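Local coordinates for 4-hydroxybutyrate CoA-transferase (Porphyromonas gingivalis, PDB 3D3U), which probably transfers coenzyme A between acyl-CoA thioesters and carboxylic acids such as acetate or 4-hydroxybutyrate, at residues Pro37-Gln42 with Ile178-Pro183; Ala120-Ser125 with Cys133-Ser138. One frame throughout, in Å; residues are numbered along the deposited sequence.

Contact 1 (Pro37-Gln42 with Ile178-Pro183); sequences PVRFSQ and IEVDEP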
ATOM      1  N   PRO A  37       1.990  -8.232 -13.778  1.00 19.40           N
ATOM      2  CA  PRO A  37       1.881  -8.550 -15.160  1.00 19.11           C
ATOM      3  C   PRO A  37       1.917 -10.061 -15.339  1.00 19.82           C
ATOM      4  O   PRO A  37       2.898 -10.716 -15.723  1.00 19.21           O
ATOM      5  CB  PRO A  37       3.093  -7.838 -15.763  1.00 19.33           C
ATOM      6  CG  PRO A  37       3.962  -7.547 -14.646  1.00 19.25           C
ATOM      7  CD  PRO A  37       3.406  -8.142 -13.383  1.00 19.94           C
ATOM      8  N   VAL A  38       0.753 -10.594 -15.080  1.00 21.02           N
ATOM      9  CA  VAL A  38       0.530 -11.989 -15.053  1.00 21.32           C
ATOM     10  C   VAL A  38       0.660 -12.570 -16.456  1.00 21.37           C
ATOM     11  O   VAL A  38       1.128 -13.706 -16.579  1.00 22.79           O
ATOM     12  CB  VAL A  38      -0.805 -12.250 -14.338  1.00 20.45           C
ATOM     13  CG1 VAL A  38      -1.782 -11.173 -14.705  1.00 21.69           C
ATOM     14  CG2 VAL A  38      -1.346 -13.632 -14.676  1.00 23.80           C
ATOM     15  N   ARG A  39       0.307 -11.838 -17.519  1.00 21.58           N
ATOM     16  CA  ARG A  39       0.509 -12.392 -18.925  1.00 21.31           C
ATOM     17  C   ARG A  39       1.918 -12.755 -19.243  1.00 20.54           C
ATOM     18  O   ARG A  39       2.222 -13.800 -19.821  1.00 20.63           O
ATOM     19  CB  ARG A  39       0.074 -11.407 -19.969  1.00 20.92           C
ATOM     20  CG  ARG A  39      -1.308 -11.761 -20.439  1.00 23.30           C
ATOM     21  CD  ARG A  39      -2.376 -11.494 -19.456  1.00 22.38           C
ATOM     22  NE  ARG A  39      -2.173 -10.272 -18.660  1.00 21.17           N
ATOM     23  CZ  ARG A  39      -3.055  -9.940 -17.721  1.00 22.55           C
ATOM     24  NH1 ARG A  39      -2.886  -8.865 -16.957  1.00 21.29           N
ATOM     25  NH2 ARG A  39      -4.121 -10.733 -17.531  1.00 18.42           N
ATOM     26  N   PHE A  40       2.774 -11.834 -18.855  1.00 20.34           N
ATOM     27  CA  PHE A  40       4.155 -12.037 -18.867  1.00 19.91           C
ATOM     28  C   PHE A  40       4.568 -13.158 -17.942  1.00 21.28           C
ATOM     29  O   PHE A  40       5.430 -13.960 -18.339  1.00 24.41           O
ATOM     30  CB  PHE A  40       4.836 -10.799 -18.414  1.00 18.96           C
ATOM     31  CG  PHE A  40       6.278 -10.713 -18.854  1.00 17.88           C
ATOM     32  CD1 PHE A  40       7.296 -11.230 -18.083  1.00 16.72           C
ATOM     33  CD2 PHE A  40       6.611 -10.139 -20.045  1.00 15.73           C
ATOM     34  CE1 PHE A  40       8.623 -11.125 -18.462  1.00 13.55           C
ATOM     35  CE2 PHE A  40       7.905 -10.075 -20.414  1.00 18.00           C
ATOM     36  CZ  PHE A  40       8.938 -10.563 -19.577  1.00 14.48           C
ATOM     37  N   SER A  41       4.011 -13.290 -16.734  1.00 21.03           N
ATOM     38  CA  SER A  41       4.360 -14.482 -15.899  1.00 20.01           C
ATOM     39  C   SER A  41       3.981 -15.811 -16.611  1.00 20.61           C
ATOM     40  O   SER A  41       4.764 -16.797 -16.718  1.00 18.08           O
ATOM     41  CB  SER A  41       3.734 -14.374 -14.512  1.00 19.44           C
ATOM     42  OG  SER A  41       3.949 -15.545 -13.715  1.00 19.22           O
ATOM     43  N   GLN A  42       2.769 -15.763 -17.182  1.00 23.29           N
ATOM     44  CA  GLN A  42       2.146 -16.875 -17.997  1.00 23.53           C
ATOM     45  C   GLN A  42       3.189 -17.137 -19.096  1.00 21.04           C
ATOM     46  O   GLN A  42       3.663 -18.263 -19.201  1.00 21.64           O
ATOM     47  CB  GLN A  42       0.707 -16.465 -18.524  1.00 24.61           C
ATOM     48  CG  GLN A  42      -0.459 -17.475 -18.450  1.00 30.98           C
ATOM     49  CD  GLN A  42      -1.411 -17.169 -17.206  1.00 42.73           C
ATOM     50  OE1 GLN A  42      -2.072 -16.071 -17.182  1.00 44.13           O
ATOM     51  NE2 GLN A  42      -1.481 -18.134 -16.178  1.00 39.64           N
ATOM     52  N   ILE A 178       2.981  -5.312 -25.146  1.00 17.81           N
ATOM     53  CA  ILE A 178       2.200  -6.502 -25.297  1.00 18.74           C
ATOM     54  C   ILE A 178       0.774  -6.027 -25.144  1.00 21.69           C
ATOM     55  O   ILE A 178       0.254  -5.986 -24.029  1.00 22.13           O
ATOM     56  CB  ILE A 178       2.547  -7.431 -24.191  1.00 16.83           C
ATOM     57  CG1 ILE A 178       3.987  -7.830 -24.365  1.00 17.27           C
ATOM     58  CG2 ILE A 178       1.784  -8.660 -24.280  1.00 14.64           C
ATOM     59  CD1 ILE A 178       4.714  -8.213 -23.082  1.00 14.06           C
ATOM     60  N   GLU A 179       0.130  -5.623 -26.248  1.00 24.72           N
ATOM     61  CA  GLU A 179      -1.255  -5.127 -26.100  1.00 26.88           C
ATOM     62  C   GLU A 179      -2.153  -6.193 -25.572  1.00 27.60           C
ATOM     63  O   GLU A 179      -2.248  -7.228 -26.164  1.00 29.85           O
ATOM     64  CB  GLU A 179      -1.923  -4.508 -27.334  1.00 25.33           C
ATOM     65  CG  GLU A 179      -1.324  -4.689 -28.662  1.00 28.80           C
ATOM     66  CD  GLU A 179      -1.627  -3.431 -29.443  1.00 35.59           C
ATOM     67  OE1 GLU A 179      -1.271  -3.320 -30.637  1.00 38.57           O
ATOM     68  OE2 GLU A 179      -2.260  -2.540 -28.837  1.00 34.98           O
ATOM     69  N   VAL A 180      -2.806  -5.942 -24.447  1.00 27.94           N
ATOM     70  CA  VAL A 180      -3.852  -6.809 -24.077  1.00 27.56           C
ATOM     71  C   VAL A 180      -5.070  -6.179 -23.554  1.00 27.81           C
ATOM     72  O   VAL A 180      -5.210  -4.964 -23.461  1.00 28.02           O
ATOM     73  CB  VAL A 180      -3.374  -7.929 -23.151  1.00 28.96           C
ATOM     74  CG1 VAL A 180      -2.714  -9.063 -24.062  1.00 30.60           C
ATOM     75  CG2 VAL A 180      -2.479  -7.446 -21.991  1.00 23.93           C
ATOM     76  N   ASP A 181      -5.980  -7.085 -23.307  1.00 28.30           N
ATOM     77  CA  ASP A 181      -7.265  -6.815 -22.787  1.00 29.52           C
ATOM     78  C   ASP A 181      -7.808  -7.930 -21.819  1.00 29.88           C
ATOM     79  O   ASP A 181      -7.901  -9.150 -22.174  1.00 31.11           O
ATOM     80  CB  ASP A 181      -8.213  -6.544 -23.914  1.00 29.39           C
ATOM     81  CG  ASP A 181      -9.483  -6.029 -23.393  1.00 32.09           C
ATOM     82  OD1 ASP A 181      -9.636  -6.121 -22.153  1.00 34.95           O
ATOM     83  OD2 ASP A 181     -10.374  -5.520 -24.084  1.00 35.01           O
ATOM     84  N   GLU A 182      -8.063  -7.508 -20.580  1.00 28.51           N
ATOM     85  CA  GLU A 182      -8.203  -8.424 -19.450  1.00 29.19           C
ATOM     86  C   GLU A 182      -8.445  -7.606 -18.160  1.00 27.43           C
ATOM     87  O   GLU A 182      -7.714  -6.658 -17.878  1.00 27.31           O
ATOM     88  CB  GLU A 182      -7.034  -9.445 -19.344  1.00 28.20           C
ATOM     89  CG  GLU A 182      -7.303 -10.825 -19.985  1.00 33.60           C
ATOM     90  CD  GLU A 182      -7.071 -12.105 -19.036  1.00 41.70           C
ATOM     91  OE1 GLU A 182      -6.096 -12.184 -18.149  1.00 40.51           O
ATOM     92  OE2 GLU A 182      -7.876 -13.118 -19.206  1.00 47.22           O
ATOM     93  N   PRO A 183      -9.479  -7.985 -17.394  1.00 26.93           N
ATOM     94  CA  PRO A 183      -9.969  -7.192 -16.246  1.00 26.06           C
ATOM     95  C   PRO A 183      -8.975  -7.173 -15.071  1.00 26.46           C
ATOM     96  O   PRO A 183      -8.330  -8.170 -14.742  1.00 27.59           O
ATOM     97  CB  PRO A 183     -11.219  -7.944 -15.820  1.00 26.28           C
ATOM     98  CG  PRO A 183     -10.966  -9.395 -16.230  1.00 25.49           C
ATOM     99  CD  PRO A 183     -10.216  -9.269 -17.530  1.00 26.25           C
TER
HETATM  100  O   HOH W   1      -4.297 -14.089 -18.558  1.00 41.43           O

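Contact 2 (Ala120-Ser125 with Cys133-Ser138); sequences AVVQVS and CSFGVS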
ATOM      1  N   ALA A 120      12.321  -3.974 -16.381  1.00 12.24           N
ATOM      2  CA  ALA A 120      11.175  -3.732 -15.556  1.00 10.62           C
ATOM      3  C   ALA A 120       9.909  -4.202 -16.292  1.00  9.86           C
ATOM      4  O   ALA A 120       9.608  -3.719 -17.364  1.00  8.76           O
ATOM      5  CB  ALA A 120      11.106  -2.192 -15.213  1.00  9.97           C
ATOM      6  N   VAL A 121       9.161  -5.144 -15.746  1.00 10.09           N
ATOM      7  CA  VAL A 121       7.943  -5.588 -16.420  1.00 11.02           C
ATOM      8  C   VAL A 121       6.710  -5.033 -15.733  1.00 12.46           C
ATOM      9  O   VAL A 121       6.441  -5.464 -14.658  1.00 14.42           O
ATOM     10  CB  VAL A 121       7.818  -7.097 -16.471  1.00 10.38           C
ATOM     11  CG1 VAL A 121       6.459  -7.538 -17.039  1.00  9.85           C
ATOM     12  CG2 VAL A 121       8.833  -7.552 -17.353  1.00  9.47           C
ATOM     13  N   VAL A 122       5.971  -4.105 -16.352  1.00 12.59           N
ATOM     14  CA  VAL A 122       4.866  -3.411 -15.754  1.00 12.88           C
ATOM     15  C   VAL A 122       3.601  -3.546 -16.555  1.00 14.40           C
ATOM     16  O   VAL A 122       3.592  -3.868 -17.757  1.00 14.88           O
ATOM     17  CB  VAL A 122       5.118  -1.884 -15.646  1.00 12.79           C
ATOM     18  CG1 VAL A 122       6.395  -1.570 -14.897  1.00 11.51           C
ATOM     19  CG2 VAL A 122       5.147  -1.233 -17.001  1.00 15.12           C
ATOM     20  N   GLN A 123       2.490  -3.214 -15.910  1.00 15.62           N
ATOM     21  CA  GLN A 123       1.235  -3.284 -16.644  1.00 15.39           C
ATOM     22  C   GLN A 123       0.637  -1.895 -16.811  1.00 15.45           C
ATOM     23  O   GLN A 123      -0.008  -1.510 -15.942  1.00 18.31           O
ATOM     24  CB  GLN A 123       0.265  -4.215 -15.883  1.00 13.80           C
ATOM     25  CG  GLN A 123      -1.094  -4.264 -16.469  1.00 13.25           C
ATOM     26  CD  GLN A 123      -1.947  -5.359 -15.861  1.00 16.16           C
ATOM     27  OE1 GLN A 123      -1.815  -5.701 -14.692  1.00 17.38           O
ATOM     28  NE2 GLN A 123      -2.857  -5.880 -16.644  1.00 16.59           N
ATOM     29  N   VAL A 124       0.792  -1.139 -17.872  1.00 15.40           N
ATOM     30  CA  VAL A 124       0.070   0.160 -17.912  1.00 15.56           C
ATOM     31  C   VAL A 124      -1.216   0.139 -18.656  1.00 16.06           C
ATOM     32  O   VAL A 124      -1.648  -0.925 -19.142  1.00 16.47           O
ATOM     33  CB  VAL A 124       0.885   1.166 -18.624  1.00 15.79           C
ATOM     34  CG1 VAL A 124       2.138   1.398 -17.793  1.00 17.89           C
ATOM     35  CG2 VAL A 124       1.293   0.589 -20.041  1.00 16.01           C
ATOM     36  N   SER A 125      -1.762   1.344 -18.835  1.00 16.31           N
ATOM     37  CA  SER A 125      -3.042   1.578 -19.517  1.00 16.64           C
ATOM     38  C   SER A 125      -2.865   2.072 -20.969  1.00 18.84           C
ATOM     39  O   SER A 125      -1.741   2.406 -21.423  1.00 17.98           O
ATOM     40  CB  SER A 125      -3.717   2.718 -18.842  1.00 16.62           C
ATOM     41  OG  SER A 125      -3.392   3.909 -19.578  1.00 12.33           O
ATOM     42  N   CYS A 133       1.153   6.828 -21.568  1.00 21.73           N
ATOM     43  CA  CYS A 133       0.394   5.898 -20.744  1.00 22.78           C
ATOM     44  C   CYS A 133       0.569   6.137 -19.248  1.00 23.84           C
ATOM     45  O   CYS A 133       1.548   6.807 -18.776  1.00 23.34           O
ATOM     46  CB  CYS A 133       0.924   4.501 -20.951  1.00 23.06           C
ATOM     47  SG  CYS A 133       0.894   3.867 -22.630  1.00 18.90           S
ATOM     48  N   SER A 134      -0.326   5.483 -18.512  1.00 23.44           N
ATOM     49  CA  SER A 134      -0.445   5.680 -17.062  1.00 24.05           C
ATOM     50  C   SER A 134      -0.157   4.419 -16.406  1.00 22.22           C
ATOM     51  O   SER A 134      -0.595   3.365 -16.911  1.00 22.62           O
ATOM     52  CB  SER A 134      -1.919   6.022 -16.605  1.00 25.98           C
ATOM     53  OG  SER A 134      -2.068   5.889 -15.166  1.00 31.24           O
ATOM     54  N   PHE A 135       0.446   4.524 -15.226  1.00 20.16           N
ATOM     55  CA  PHE A 135       0.686   3.345 -14.440  1.00 18.92           C
ATOM     56  C   PHE A 135      -0.603   2.800 -13.869  1.00 19.00           C
ATOM     57  O   PHE A 135      -0.594   1.710 -13.326  1.00 19.70           O
ATOM     58  CB  PHE A 135       1.760   3.593 -13.399  1.00 17.97           C
ATOM     59  CG  PHE A 135       3.133   3.583 -13.995  1.00 18.79           C
ATOM     60  CD1 PHE A 135       3.844   4.762 -14.183  1.00 19.67           C
ATOM     61  CD2 PHE A 135       3.690   2.406 -14.460  1.00 15.91           C
ATOM     62  CE1 PHE A 135       5.075   4.735 -14.831  1.00 16.32           C
ATOM     63  CE2 PHE A 135       4.908   2.390 -15.067  1.00 13.09           C
ATOM     64  CZ  PHE A 135       5.592   3.548 -15.267  1.00 15.02           C
ATOM     65  N   GLY A 136      -1.701   3.546 -13.994  1.00 18.14           N
ATOM     66  CA  GLY A 136      -3.005   3.129 -13.454  1.00 18.20           C
ATOM     67  C   GLY A 136      -3.031   3.015 -11.941  1.00 18.91           C
ATOM     68  O   GLY A 136      -2.766   3.999 -11.189  1.00 19.82           O
ATOM     69  N   VAL A 137      -3.319   1.797 -11.488  1.00 18.95           N
ATOM     70  CA  VAL A 137      -3.524   1.472 -10.043  1.00 18.28           C
ATOM     71  C   VAL A 137      -2.234   1.179  -9.190  1.00 18.95           C
ATOM     72  O   VAL A 137      -2.289   0.773  -8.024  1.00 18.11           O
ATOM     73  CB  VAL A 137      -4.632   0.398  -9.855  1.00 17.64           C
ATOM     74  CG1 VAL A 137      -5.824   0.651 -10.816  1.00 12.71           C
ATOM     75  CG2 VAL A 137      -4.076  -0.978 -10.079  1.00 18.29           C
ATOM     76  N   SER A 138      -1.075   1.432  -9.786  1.00 20.84           N
ATOM     77  CA  SER A 138       0.230   1.158  -9.117  1.00 22.85           C
ATOM     78  C   SER A 138       1.371   2.139  -9.468  1.00 23.16           C
ATOM     79  O   SER A 138       1.912   2.120 -10.578  1.00 23.06           O
ATOM     80  CB  SER A 138       0.673  -0.240  -9.481  1.00 21.83           C
ATOM     81  OG  SER A 138       0.505  -1.015  -8.353  1.00 26.22           O
TER

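Contact 1 (Pro37-Gln42 with Ile178-Pro183)
Glu182 OE1 is gripped by two groups: Arg39 NH2 in a salt bridge of 2.5 Å, and a bound water that donates to OE1 over 2.7 Å. The same water donates its other hydrogen to Gln42 OE1 over a longer 3.3 Å, one turn further along the helix, so that it links Gln42 to the carboxylate beside the ion pair. OE1 comes to the guanidinium at its edge, near the plane, but the carboxylate is turned 86° against that plane, and the pair is joined through a single oxygen and a single nitrogen. The arginine chain bends at both chi2 and chi3, folding back toward the start of its own helix, where Val38 CG1 lies above one guanidinium face, displaced toward its rim. Val180 CG2 approaches obliquely, 4.4 Å from Arg39 NE. At the buried end the contact is apolar: Ile178 CD1 meets the edge of the Phe40 ring at CD2, 4.1 Å away, the two side chains crossing at about a right angle. CG of Phe40 stands anti to the backbone N (chi1 -159°), which carries the ring toward helix 14-21 and Val153. Glu155, on the adjacent strand, is the second partner of the arginine: it salt-bridges Arg39 NE and accepts the backbone N-H of Phe40, and would probably help to balance the charge. No backbone bond joins the two segments; the first turn of helix 38-46 packs by side chains against strand 176-180, at the edge of the sheet within this chain, and the loop after it, the helix-on-parallel-sheet layering of a Rossmann-like alpha/beta domain.

Contact 2 (Ala120-Ser125 with Cys133-Ser138)
Ser125 and Ser134 supply the backbone hydrogen bond of this contact, Ser125 N to Ser134 O at 3.0 Å. Val124 lies beside the bonded carbonyl. A second polar bond shapes the partner segment: Ser134 OG, placed anti to the backbone N (chi1 166°), accepts the N-H of Gly136 at 2.6 Å and closes an ST turn. This oxygen also bonds to the carbonyl of Ile163, which helps to fix its rotation. The chain then reverses through a type II' beta turn from Phe135 to Ser138, with Gly136 at its second position adopting a positive phi of 64°.

The apolar part is made by two valines, both on the same side of strand 119-125, and the Phe135 ring. Val122 CG2 comes to the edge of the ring at CE2, 4.1 Å off, while Val124 CG1 approaches CD2 obliquely at 3.8 Å. The other methyl of Val124, CG2, packs on Cys133 CB at 4.0 Å. CG1 and CG2 of Val124 thus face different partners, the ring and the cysteine.

All the residues that touch are buried. Helix 142-148 lines Phe135 through Thr142, Lys143 and Ala146, with Thr142 also reaching Val122. On the strand side, Val122 and Val124 also touch Ala154 and Val156 of strand 151-157. Strand 119-125 is hydrogen-bonded to both neighbours in the parallel sheet, strands 27-30 and 151-157, whereas strand 132-134 pairs antiparallel with strand 168-170 in a separate two-stranded sheet.

Overall arrangement
Both contacts reach the same parallel sheet of the N-terminal alpha/beta region, each through one strand, their centres about 11 Å apart, and contact 2 is nested in the chain between the two segments of contact 1. Contact 2 lies wholly buried at an inner strand; contact 1 is at an outermost strand and is only partly buried. Their chemistry follows: the inner contact combines apolar packing with a backbone bond, whereas the outer one grades from an apolar end to an ion pair and water at its exposed end. Helix 38-46 joins them, since the Phe40 ring also packs on Val121, with CG 3.7 Å from Val121 CG1, and Arg39 touches Gln123.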